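Putative outer membrane protein (LpxR) (Salmonella typhimurium, PDB 3FID) removes an acyl chain from lipid A, probably the 3'-linked acyloxyacyl group, as a beta-barrel deacylase of the outer membrane. Local coordinates at residues Thr152-Ile155 with Val160-Gly163; Asn90-Asn95 with Phe193-Gly198; Gly106-Asp111 with Asn231-Gly236; Ile59-Pro62 with Asn66-Lys69; Glu224-Asp229 with Asn273-Glu278. One frame throughout, in Å; residues are numbered along the deposited sequence.

Interaction 1 of 5, residues Thr152-Ile155 with Val160-Gly163; sequences TPAI and VNVG
Ile155 and Val162 face each other as an antiparallel hydrogen-bonded pair, and their branched side chains lie side by side, pointing the same way from the sheet. One methyl of each does the touching: Ile155 CG2 meets Val162 CG2 at 3.8 Å, an apolar match suited to two beta-branched residues on the barrel surface. Beneath them the backbones are tied in both directions, Ile155 N to Val162 O at 2.9 Å and Val162 N to Ile155 O at 3.0 Å.

On the other face Ala154 lies opposite Gly163 in a non-hydrogen-bonded pair. Their CA atoms are 3.8 Å apart, a close approach that suits these two small residues. The Asn161 amide lies along this side: with CG anti to the backbone N (chi1 -179°), OD1 comes to 3.6 Å from Ala154 CB. Its polar ends are satisfied by Asn194 ND2, which OD1 accepts from, and by Asp156, the main partner of ND2; a water joins ND2 weakly to Ala154 O.

The contact lies close to the turn end of the hairpin of strands 140-157 and 160-173. Strand 176-188 flanks it, with Leu187 touching both Val160 and Val162, while Tyr165 packs on Ala154.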
# COMPACT_ATOMS: atom_id res chain seq x y z
N THR A 152 -2.21 19.25 9.98
CA THR A 152 -3.34 18.56 10.59
C THR A 152 -4.48 19.48 11.12
O THR A 152 -4.97 19.26 12.23
CB THR A 152 -2.87 17.61 11.74
OG1 THR A 152 -2.35 18.39 12.83
CG2 THR A 152 -1.77 16.68 11.28
N PRO A 153 -4.91 20.48 10.32
CA PRO A 153 -6.05 21.26 10.82
C PRO A 153 -7.32 20.39 10.88
O PRO A 153 -7.65 19.66 9.94
CB PRO A 153 -6.21 22.37 9.78
CG PRO A 153 -5.64 21.76 8.48
CD PRO A 153 -4.45 20.95 9.00
N ALA A 154 -8.00 20.48 12.01
CA ALA A 154 -9.21 19.69 12.23
C ALA A 154 -10.01 20.47 13.24
O ALA A 154 -9.45 21.27 14.00
CB ALA A 154 -8.86 18.31 12.80
N ILE A 155 -11.31 20.23 13.25
CA ILE A 155 -12.17 20.87 14.24
C ILE A 155 -13.10 19.82 14.82
O ILE A 155 -13.40 18.84 14.16
CB ILE A 155 -12.94 22.08 13.66
CG1 ILE A 155 -13.56 22.87 14.85
CG2 ILE A 155 -13.99 21.62 12.64
CD1 ILE A 155 -13.51 24.36 14.72
N VAL A 160 -17.52 14.70 17.05
CA VAL A 160 -17.00 14.23 15.75
C VAL A 160 -15.88 15.18 15.33
O VAL A 160 -16.11 16.40 15.21
CB VAL A 160 -18.10 14.16 14.62
CG1 VAL A 160 -17.52 13.64 13.27
CG2 VAL A 160 -19.28 13.26 15.05
N ASN A 161 -14.68 14.64 15.12
CA ASN A 161 -13.54 15.39 14.63
C ASN A 161 -13.50 15.31 13.10
O ASN A 161 -13.63 14.21 12.55
CB ASN A 161 -12.27 14.81 15.27
CG ASN A 161 -11.01 15.53 14.85
OD1 ASN A 161 -10.36 15.16 13.85
ND2 ASN A 161 -10.63 16.57 15.60
N VAL A 162 -13.34 16.45 12.42
CA VAL A 162 -13.28 16.49 10.95
C VAL A 162 -12.03 17.25 10.56
O VAL A 162 -11.76 18.29 11.14
CB VAL A 162 -14.56 17.11 10.27
CG1 VAL A 162 -15.82 16.59 10.92
CG2 VAL A 162 -14.56 18.64 10.36
N GLY A 163 -11.23 16.71 9.63
CA GLY A 163 -9.93 17.29 9.34
C GLY A 163 -9.54 17.25 7.87
O GLY A 163 -10.13 16.52 7.08
O HOH W 1 -9.03 19.18 16.47

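Interaction 2 of 5, residues Asn90-Asn95 with Phe193-Gly198; sequences NSLATN and FNSDNG
Asn90 and Leu92, on strand 80-94, reach Asp196 and Ser195 where the chain leaves the short helix 191-194. Phe193 begins this exit: its carbonyl O accepts from Asp196 N, a bond that closes the tight turn behind the helix. Asn194 follows, and its carbonyl O receives Asn197 ND2 at 3.0 Å on a lone pair, in the carbonyl plane, so the Asn197 side chain folds back onto the end of the helix and ties it to the exit.

Ser195 comes next and points its CB toward the strand. OG stands 4.0 Å from Leu92 CD2, a van der Waals touch by one leucine methyl; a small hydroxyl residue suits a place where OG takes part in two hydrogen bonds, with Arg98 NE and Thr192 O, close to that methyl.

Asp196, the centre of an inverse gamma turn, makes the one hydrogen bond across the contact: Asn90 ND2 donates to OD1 at 3.1 Å with an N-H...O angle of 150°. The carboxylate and amide planes lie only 22° apart, yet the donor approaches from above the carboxylate plane. CG of Asp196 is anti to the backbone N (chi1 -168°), which brings the carboxylate over to the Asn90 amide; the two side chains cross obliquely. Stronger ties hold Asp196 OD2, bound by Arg204 NH2 and His209 N, and the amide oxygen Asn90 OD1, bound by Arg98 NH2.

Asn197 OD1 meets Lys218, and Tyr165 of strand 160-173 packs on Asn194, Ser195 and Asn197. In the outer-membrane barrel the contact joins the turn after helix 191-194 to strand 80-94; neighbouring strand 97-108 supplies Arg98 and also Arg100, whose NH2 bonds Asn197 O.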
# COMPACT_ATOMS: atom_id res chain seq x y z
N ASN A 90 6.70 7.52 14.02
CA ASN A 90 5.46 8.23 13.66
C ASN A 90 5.11 9.19 14.79
O ASN A 90 4.88 8.74 15.90
CB ASN A 90 4.32 7.21 13.48
CG ASN A 90 2.99 7.85 13.03
OD1 ASN A 90 2.95 8.96 12.52
ND2 ASN A 90 1.92 7.12 13.21
N SER A 91 5.09 10.50 14.54
CA SER A 91 5.01 11.43 15.66
C SER A 91 4.20 12.70 15.37
O SER A 91 4.30 13.28 14.30
CB SER A 91 6.42 11.84 16.08
OG SER A 91 6.36 12.77 17.13
N LEU A 92 3.39 13.10 16.34
CA LEU A 92 2.81 14.44 16.33
C LEU A 92 3.87 15.40 16.88
O LEU A 92 4.16 15.39 18.08
CB LEU A 92 1.53 14.50 17.16
CG LEU A 92 0.38 13.58 16.71
CD1 LEU A 92 -0.86 13.87 17.51
CD2 LEU A 92 0.07 13.71 15.23
N ALA A 93 4.49 16.18 16.01
CA ALA A 93 5.48 17.19 16.43
C ALA A 93 4.79 18.27 17.23
O ALA A 93 5.34 18.76 18.25
CB ALA A 93 6.17 17.79 15.24
N THR A 94 3.59 18.63 16.79
CA THR A 94 2.72 19.58 17.47
C THR A 94 1.24 19.21 17.20
O THR A 94 0.98 18.18 16.57
CB THR A 94 3.04 20.99 16.94
OG1 THR A 94 2.10 21.92 17.46
CG2 THR A 94 2.95 20.98 15.46
N ASN A 95 0.28 20.02 17.66
CA ASN A 95 -1.16 19.84 17.34
C ASN A 95 -1.51 20.10 15.87
O ASN A 95 -2.63 19.82 15.42
CB ASN A 95 -2.05 20.74 18.21
CG ASN A 95 -2.68 20.01 19.41
OD1 ASN A 95 -2.14 19.02 19.94
ND2 ASN A 95 -3.83 20.51 19.86
N PHE A 193 -6.04 9.67 15.52
CA PHE A 193 -6.28 8.65 14.50
C PHE A 193 -6.67 9.30 13.17
O PHE A 193 -6.19 8.89 12.10
CB PHE A 193 -7.36 7.66 14.99
CG PHE A 193 -7.64 6.48 14.03
CD1 PHE A 193 -6.61 5.88 13.27
CD2 PHE A 193 -8.93 5.94 13.94
CE1 PHE A 193 -6.88 4.79 12.41
CE2 PHE A 193 -9.19 4.85 13.11
CZ PHE A 193 -8.17 4.29 12.32
N ASN A 194 -7.50 10.34 13.22
CA ASN A 194 -7.89 11.00 11.98
C ASN A 194 -6.74 11.51 11.12
O ASN A 194 -6.84 11.47 9.89
CB ASN A 194 -8.86 12.16 12.26
CG ASN A 194 -10.29 11.69 12.41
OD1 ASN A 194 -10.60 10.50 12.30
ND2 ASN A 194 -11.19 12.65 12.68
N SER A 195 -5.66 12.00 11.76
CA SER A 195 -4.50 12.53 11.00
C SER A 195 -3.50 11.44 10.61
O SER A 195 -2.53 11.73 9.92
CB SER A 195 -3.77 13.65 11.76
OG SER A 195 -3.02 13.12 12.84
N ASP A 196 -3.75 10.19 11.01
CA ASP A 196 -2.77 9.12 10.83
C ASP A 196 -3.04 8.52 9.44
O ASP A 196 -3.73 7.50 9.33
CB ASP A 196 -2.94 8.06 11.94
CG ASP A 196 -1.79 7.07 11.99
OD1 ASP A 196 -0.68 7.41 11.53
OD2 ASP A 196 -2.01 5.96 12.52
N ASN A 197 -2.54 9.17 8.40
CA ASN A 197 -2.87 8.75 7.02
C ASN A 197 -1.60 8.41 6.22
O ASN A 197 -0.48 8.50 6.74
CB ASN A 197 -3.67 9.85 6.30
CG ASN A 197 -4.93 10.24 7.04
OD1 ASN A 197 -5.85 9.45 7.21
ND2 ASN A 197 -4.97 11.49 7.49
N GLY A 198 -1.76 8.04 4.95
CA GLY A 198 -0.63 7.74 4.10
C GLY A 198 -1.03 7.01 2.83
O GLY A 198 -2.12 6.37 2.77

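Interaction 3 of 5, residues Gly106-Asp111 with Asn231-Gly236; sequences GVIGPD and NYTLQG
Ile108 carries the apolar part of this contact, turning its CB toward the short helix 232-235. Its CG2 lies at the edge of the Tyr232 ring, near the ring plane, 3.6 Å from Tyr232 CD1, while the two side chains slide past each other in opposite directions. The longer branch goes further: with CG1 beside the backbone N (chi1 -64°), Ile108 CD1 reaches 3.9 Å from Thr233 CG2, crossing that side chain at about a right angle. A branched isoleucine fits because CG2 lies against the ring, while CD1 reaches both the Thr233 methyl and Tyr232 CB. No hydrogen bond links the two segments.

The polar bonds instead shape the helix. Thr233 OG1 donates to Asn231 OD1 at 2.7 Å, and Asn231 N donates to Gln235 OE1 at 2.9 Å, the donor lying well above the carbonyl plane. Asn231 O receives both Leu234 N and Gln235 N. The phenol oxygen of Tyr232 is bound to Glu138 O, which fixes the far end of the ring while Ile108 backs its edge.

In the strand segment, Gly109 adopts backbone angles (phi 146°, psi -178°) that call for glycine, and lets the chain swing into the 3-10 turn at Pro110.

The arrangement is that of a barrel strand end, 97-108, packed against a short helix of a connecting loop, with Asn231 at the N-cap position.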
# COMPACT_ATOMS: atom_id res chain seq x y z
N GLY A 106 14.97 -4.76 2.01
CA GLY A 106 14.25 -5.79 1.31
C GLY A 106 14.88 -6.22 0.01
O GLY A 106 16.03 -5.86 -0.33
N VAL A 107 14.08 -6.99 -0.72
CA VAL A 107 14.49 -7.56 -2.02
C VAL A 107 13.30 -7.57 -2.99
O VAL A 107 12.15 -7.82 -2.58
CB VAL A 107 15.12 -8.99 -1.91
CG1 VAL A 107 14.19 -10.00 -1.18
CG2 VAL A 107 15.59 -9.52 -3.32
N ILE A 108 13.58 -7.23 -4.25
CA ILE A 108 12.65 -7.52 -5.35
C ILE A 108 13.38 -8.52 -6.24
O ILE A 108 14.53 -8.27 -6.63
CB ILE A 108 12.33 -6.24 -6.16
CG1 ILE A 108 11.58 -5.22 -5.28
CG2 ILE A 108 11.51 -6.58 -7.39
CD1 ILE A 108 11.54 -3.78 -5.85
N GLY A 109 12.73 -9.62 -6.56
CA GLY A 109 13.36 -10.69 -7.35
C GLY A 109 12.84 -12.03 -6.90
O GLY A 109 11.95 -12.09 -6.04
N PRO A 110 13.35 -13.13 -7.49
CA PRO A 110 12.93 -14.47 -7.04
C PRO A 110 13.06 -14.70 -5.50
O PRO A 110 12.22 -15.38 -4.91
CB PRO A 110 13.89 -15.39 -7.80
CG PRO A 110 14.20 -14.65 -9.02
CD PRO A 110 14.29 -13.20 -8.63
N ASP A 111 14.07 -14.11 -4.87
CA ASP A 111 14.29 -14.22 -3.42
C ASP A 111 13.14 -13.65 -2.57
O ASP A 111 13.00 -14.01 -1.41
CB ASP A 111 15.61 -13.56 -3.01
CG ASP A 111 16.83 -14.31 -3.54
OD1 ASP A 111 16.64 -15.29 -4.30
OD2 ASP A 111 17.97 -13.89 -3.21
N ASN A 231 11.27 2.72 -10.07
CA ASN A 231 10.39 1.64 -9.63
C ASN A 231 10.99 0.37 -10.22
O ASN A 231 10.74 0.06 -11.39
CB ASN A 231 8.97 1.87 -10.12
CG ASN A 231 8.02 0.79 -9.68
OD1 ASN A 231 8.42 -0.32 -9.35
ND2 ASN A 231 6.74 1.12 -9.66
N TYR A 232 11.79 -0.34 -9.42
CA TYR A 232 12.48 -1.56 -9.88
C TYR A 232 11.53 -2.69 -10.32
O TYR A 232 11.89 -3.48 -11.20
CB TYR A 232 13.46 -2.04 -8.79
CG TYR A 232 14.32 -3.21 -9.23
CD1 TYR A 232 14.03 -4.51 -8.81
CD2 TYR A 232 15.39 -3.02 -10.13
CE1 TYR A 232 14.81 -5.61 -9.23
CE2 TYR A 232 16.17 -4.10 -10.57
CZ TYR A 232 15.86 -5.39 -10.12
OH TYR A 232 16.62 -6.46 -10.53
N THR A 233 10.32 -2.77 -9.76
CA THR A 233 9.33 -3.75 -10.26
C THR A 233 9.03 -3.56 -11.77
O THR A 233 8.64 -4.50 -12.44
CB THR A 233 7.98 -3.79 -9.46
OG1 THR A 233 7.17 -2.65 -9.78
CG2 THR A 233 8.21 -3.85 -7.91
N LEU A 234 9.23 -2.33 -12.26
CA LEU A 234 8.95 -1.97 -13.66
C LEU A 234 10.22 -1.84 -14.50
O LEU A 234 10.21 -2.15 -15.70
CB LEU A 234 8.16 -0.66 -13.73
CG LEU A 234 6.74 -0.70 -13.14
CD1 LEU A 234 6.04 0.67 -13.32
CD2 LEU A 234 5.91 -1.88 -13.73
N GLN A 235 11.30 -1.38 -13.87
CA GLN A 235 12.56 -1.05 -14.58
C GLN A 235 13.61 -2.16 -14.52
O GLN A 235 14.61 -2.10 -15.24
CB GLN A 235 13.14 0.23 -14.02
CG GLN A 235 12.23 1.45 -14.25
CD GLN A 235 12.72 2.67 -13.54
OE1 GLN A 235 13.06 2.63 -12.35
NE2 GLN A 235 12.75 3.78 -14.25
N GLY A 236 13.39 -3.14 -13.67
CA GLY A 236 14.29 -4.29 -13.57
C GLY A 236 14.24 -5.18 -14.81
O GLY A 236 13.30 -5.12 -15.60

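Interaction 4 of 5, residues Ile59-Pro62 with Asn66-Lys69; sequences IYSP and NKRK
Lys67 lays its methylene chain alongside Ser61 and Pro62. From CB, with CG anti to the carbonyl carbon (chi1 -79°), the chain meets the other segment at once: Lys67 CG lies 3.2 Å from Pro62 O and also touches Ser61 OG. CD passes the same two oxygens a little further off. CE closes on them again, 3.4 Å from Pro62 O, because the chain stays extended beyond CG. The two oxygens are themselves joined, Ser61 OG donating to Pro62 O at 2.9 Å on a lone pair in the carbonyl plane, so both oxygens line one stretch of the lysine's aliphatic chain. At the tip, Lys67 NZ runs on past Ser61 OG, 4.8 Å from it.

This is the loop that follows barrel strand 49-60, and the lysine side chain comes to about 4 Å from that of Asp10 and about 5 Å from a bound zinc ion, with Thr34 completing the metal site.

At the residue before the lysine, Pro62 CB meets Asn66 CB at 3.7 Å, a contact between apolar carbons to which the proline ring offers a preformed surface. Asn66 OD1 accepts from Lys69 NZ at 2.7 Å, and its ND2 donates to Asp76.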
# COMPACT_ATOMS: atom_id res chain seq x y z
N ILE A 59 3.07 -8.67 -4.23
CA ILE A 59 3.22 -9.45 -5.47
C ILE A 59 2.56 -8.65 -6.60
O ILE A 59 1.43 -8.15 -6.43
CB ILE A 59 2.57 -10.83 -5.32
CG1 ILE A 59 3.14 -11.56 -4.08
CG2 ILE A 59 2.77 -11.71 -6.63
CD1 ILE A 59 2.54 -12.97 -3.89
N TYR A 60 3.28 -8.53 -7.72
CA TYR A 60 2.90 -7.72 -8.87
C TYR A 60 2.85 -8.62 -10.09
O TYR A 60 3.60 -9.61 -10.16
CB TYR A 60 3.88 -6.54 -9.10
CG TYR A 60 3.89 -5.65 -7.87
CD1 TYR A 60 2.87 -4.73 -7.68
CD2 TYR A 60 4.86 -5.79 -6.88
CE1 TYR A 60 2.81 -3.93 -6.52
CE2 TYR A 60 4.82 -4.99 -5.72
CZ TYR A 60 3.78 -4.08 -5.55
OH TYR A 60 3.70 -3.28 -4.42
N SER A 61 1.96 -8.29 -11.02
CA SER A 61 1.51 -9.27 -12.05
C SER A 61 1.24 -8.55 -13.39
O SER A 61 0.83 -7.37 -13.39
CB SER A 61 0.23 -9.96 -11.56
OG SER A 61 -0.25 -10.92 -12.53
N PRO A 62 1.45 -9.26 -14.54
CA PRO A 62 0.88 -8.79 -15.82
C PRO A 62 -0.66 -8.84 -15.72
O PRO A 62 -1.21 -9.45 -14.80
CB PRO A 62 1.34 -9.84 -16.86
CG PRO A 62 2.15 -10.84 -16.16
CD PRO A 62 2.21 -10.51 -14.67
N ASN A 66 -2.18 -11.73 -20.59
CA ASN A 66 -0.73 -11.84 -20.38
C ASN A 66 -0.37 -12.74 -19.19
O ASN A 66 0.72 -13.28 -19.16
CB ASN A 66 -0.04 -10.47 -20.28
CG ASN A 66 -0.12 -9.68 -21.57
OD1 ASN A 66 -0.21 -10.24 -22.65
ND2 ASN A 66 -0.05 -8.37 -21.46
N LYS A 67 -1.30 -12.90 -18.23
CA LYS A 67 -1.05 -13.70 -17.02
C LYS A 67 -0.75 -15.16 -17.33
O LYS A 67 -0.04 -15.85 -16.56
CB LYS A 67 -2.26 -13.63 -16.08
CG LYS A 67 -2.37 -12.37 -15.26
CD LYS A 67 -3.54 -12.49 -14.29
CE LYS A 67 -3.70 -11.25 -13.40
NZ LYS A 67 -5.01 -11.31 -12.65
N ARG A 68 -1.30 -15.65 -18.44
CA ARG A 68 -1.16 -17.06 -18.82
C ARG A 68 -0.06 -17.36 -19.83
O ARG A 68 0.12 -18.54 -20.20
CB ARG A 68 -2.50 -17.60 -19.32
CG ARG A 68 -3.60 -17.56 -18.27
CD ARG A 68 -4.72 -18.55 -18.61
NE ARG A 68 -5.68 -18.67 -17.51
CZ ARG A 68 -5.48 -19.35 -16.37
NH1 ARG A 68 -4.34 -20.00 -16.12
NH2 ARG A 68 -6.45 -19.37 -15.45
N LYS A 69 0.67 -16.34 -20.27
CA LYS A 69 1.75 -16.55 -21.27
C LYS A 69 3.02 -17.14 -20.63
O LYS A 69 3.24 -16.96 -19.43
CB LYS A 69 2.00 -15.25 -22.06
CG LYS A 69 0.80 -14.92 -22.94
CD LYS A 69 0.80 -13.53 -23.51
CE LYS A 69 -0.38 -13.37 -24.48
NZ LYS A 69 -0.77 -11.93 -24.72

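Interaction 5 of 5, residues Glu224-Asp229 with Asn273-Glu278; sequences ERREVD and NKVTSE
Glu278 OE1 is gripped by Arg77 NH1 and Tyr285 OH, while OE2 turns to Arg226 NH1, 3.8 Å away in a long salt bridge. A glycerol, probably from the crystallisation liquor, is also hydrogen-bonded to OE2, so the carboxylate is gripped at both oxygens and its rotation is largely fixed. The setting is the interior of a transmembrane beta barrel: Arg226 belongs to strand 215-228, Val275 to strand 266-275 and Glu278 to the loop beyond it, with strand 251-263 between them.

Arginine suits this place because its long chain spans the intervening strand. CG starts between the backbone N and the carbonyl carbon (chi1 53°), and the chain then runs extended to NE, which carries the guanidinium across toward Glu278. The guanidinium and carboxylate planes stand nearly perpendicular, 89° apart, and the approach is oblique. That geometry, together with the distance, makes the attraction chiefly one of charge. The stronger partner of the arginine is Glu254, on strand 251-263. The guanidinium thus has two acids near it, Glu254 at NH2 and, at long range, Glu278 at NH1, and would probably remain charged in this buried place.

Val275 provides the apolar neighbour of the arginine head, being packed on Tyr285 and Tyr287, and its CG1 lies 4.5 Å from Arg226 NH1.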
# COMPACT_ATOMS: atom_id res chain seq x y z
N GLU A 224 -2.99 11.27 -3.61
CA GLU A 224 -1.63 11.73 -3.60
C GLU A 224 -1.06 11.63 -5.00
O GLU A 224 -1.18 10.61 -5.64
CB GLU A 224 -0.77 10.90 -2.63
CG GLU A 224 0.71 11.32 -2.64
CD GLU A 224 1.61 10.39 -1.84
OE1 GLU A 224 2.07 9.35 -2.35
OE2 GLU A 224 1.88 10.71 -0.67
N ARG A 225 -0.45 12.70 -5.49
CA ARG A 225 0.27 12.60 -6.77
C ARG A 225 1.74 12.34 -6.52
O ARG A 225 2.41 13.12 -5.84
CB ARG A 225 0.11 13.92 -7.55
CG ARG A 225 1.05 13.99 -8.79
CD ARG A 225 0.45 14.92 -9.84
NE ARG A 225 -0.81 14.39 -10.32
CZ ARG A 225 -1.59 14.98 -11.21
NH1 ARG A 225 -1.22 16.15 -11.74
NH2 ARG A 225 -2.73 14.42 -11.59
N ARG A 226 2.30 11.29 -7.12
CA ARG A 226 3.75 11.17 -6.99
C ARG A 226 4.54 11.25 -8.27
O ARG A 226 4.07 10.85 -9.34
CB ARG A 226 4.15 9.95 -6.17
CG ARG A 226 3.55 8.69 -6.65
CD ARG A 226 3.73 7.66 -5.52
NE ARG A 226 3.57 6.30 -5.99
CZ ARG A 226 2.53 5.50 -5.73
NH1 ARG A 226 2.53 4.25 -6.19
NH2 ARG A 226 1.52 5.93 -5.00
N GLU A 227 5.72 11.85 -8.15
CA GLU A 227 6.64 12.01 -9.28
C GLU A 227 7.70 10.95 -9.10
O GLU A 227 8.45 10.97 -8.14
CB GLU A 227 7.26 13.40 -9.25
CG GLU A 227 7.97 13.76 -10.52
CD GLU A 227 7.00 13.95 -11.71
OE1 GLU A 227 7.55 14.05 -12.84
OE2 GLU A 227 5.74 13.97 -11.52
N VAL A 228 7.73 10.00 -10.03
CA VAL A 228 8.43 8.74 -9.82
C VAL A 228 9.79 8.80 -10.54
O VAL A 228 9.86 9.08 -11.76
CB VAL A 228 7.58 7.55 -10.35
CG1 VAL A 228 8.33 6.21 -10.17
CG2 VAL A 228 6.22 7.49 -9.62
N ASP A 229 10.85 8.57 -9.78
CA ASP A 229 12.19 8.48 -10.30
C ASP A 229 12.57 7.01 -10.56
O ASP A 229 13.14 6.67 -11.61
CB ASP A 229 13.19 9.11 -9.32
CG ASP A 229 14.64 8.99 -9.81
OD1 ASP A 229 15.47 8.40 -9.08
OD2 ASP A 229 14.93 9.46 -10.95
N ASN A 273 -8.89 1.28 -3.19
CA ASN A 273 -7.74 2.01 -3.70
C ASN A 273 -7.65 1.99 -5.21
O ASN A 273 -8.06 1.03 -5.81
CB ASN A 273 -6.46 1.44 -3.08
CG ASN A 273 -6.57 1.31 -1.58
OD1 ASN A 273 -6.99 2.24 -0.90
ND2 ASN A 273 -6.21 0.13 -1.05
N LYS A 274 -7.12 3.07 -5.79
CA LYS A 274 -6.81 3.08 -7.22
C LYS A 274 -5.46 3.72 -7.46
O LYS A 274 -5.16 4.79 -6.92
CB LYS A 274 -7.87 3.82 -8.05
CG LYS A 274 -7.65 3.66 -9.59
CD LYS A 274 -8.61 4.48 -10.41
CE LYS A 274 -8.01 5.86 -10.71
NZ LYS A 274 -8.72 6.49 -11.87
N VAL A 275 -4.64 3.08 -8.30
CA VAL A 275 -3.39 3.68 -8.70
C VAL A 275 -3.47 3.94 -10.22
O VAL A 275 -3.87 3.04 -10.97
CB VAL A 275 -2.21 2.73 -8.33
CG1 VAL A 275 -0.88 3.26 -8.90
CG2 VAL A 275 -2.10 2.56 -6.75
N THR A 276 -3.17 5.16 -10.65
CA THR A 276 -3.21 5.46 -12.09
C THR A 276 -2.06 4.78 -12.85
O THR A 276 -1.06 4.40 -12.25
CB THR A 276 -3.32 6.97 -12.43
OG1 THR A 276 -2.10 7.64 -12.08
CG2 THR A 276 -4.52 7.59 -11.69
N SER A 277 -2.24 4.58 -14.14
CA SER A 277 -1.27 3.87 -14.96
C SER A 277 0.20 4.15 -14.58
O SER A 277 0.68 5.28 -14.67
CB SER A 277 -1.46 4.21 -16.45
OG SER A 277 -0.62 3.38 -17.24
N GLU A 278 0.92 3.10 -14.21
CA GLU A 278 2.36 3.27 -13.88
C GLU A 278 3.35 3.16 -15.05
O GLU A 278 4.56 3.35 -14.87
CB GLU A 278 2.73 2.27 -12.78
CG GLU A 278 1.96 2.58 -11.49
CD GLU A 278 2.46 1.74 -10.33
OE1 GLU A 278 2.18 0.55 -10.31
OE2 GLU A 278 3.15 2.29 -9.44

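Overall arrangement
Interactions 1 and 2 lie on one side of the chain's centre and 3 and 4 on the other; interaction 5 lies nearer the middle. Interactions 1 and 2 touch, Asn161 OD1 lying 2.9 Å from Asn194 ND2, while the centres of interactions 1 and 4 are 42 Å apart. Interaction 3 joins two others: Thr233 CG2 is 4.0 Å from Tyr60 CD2 of interaction 4, and Leu234 CD1 is 3.4 Å from Glu278 O of interaction 5. Interaction 4 lies closest to a metal: the Lys67 side chain is about 5 Å from a zinc ion and about 4 Å from the side chain of Asp10. Interaction 2 keeps the Asn90 side chain about 12 Å from another zinc ion, and interaction 5 includes Arg225 of a detergent pocket.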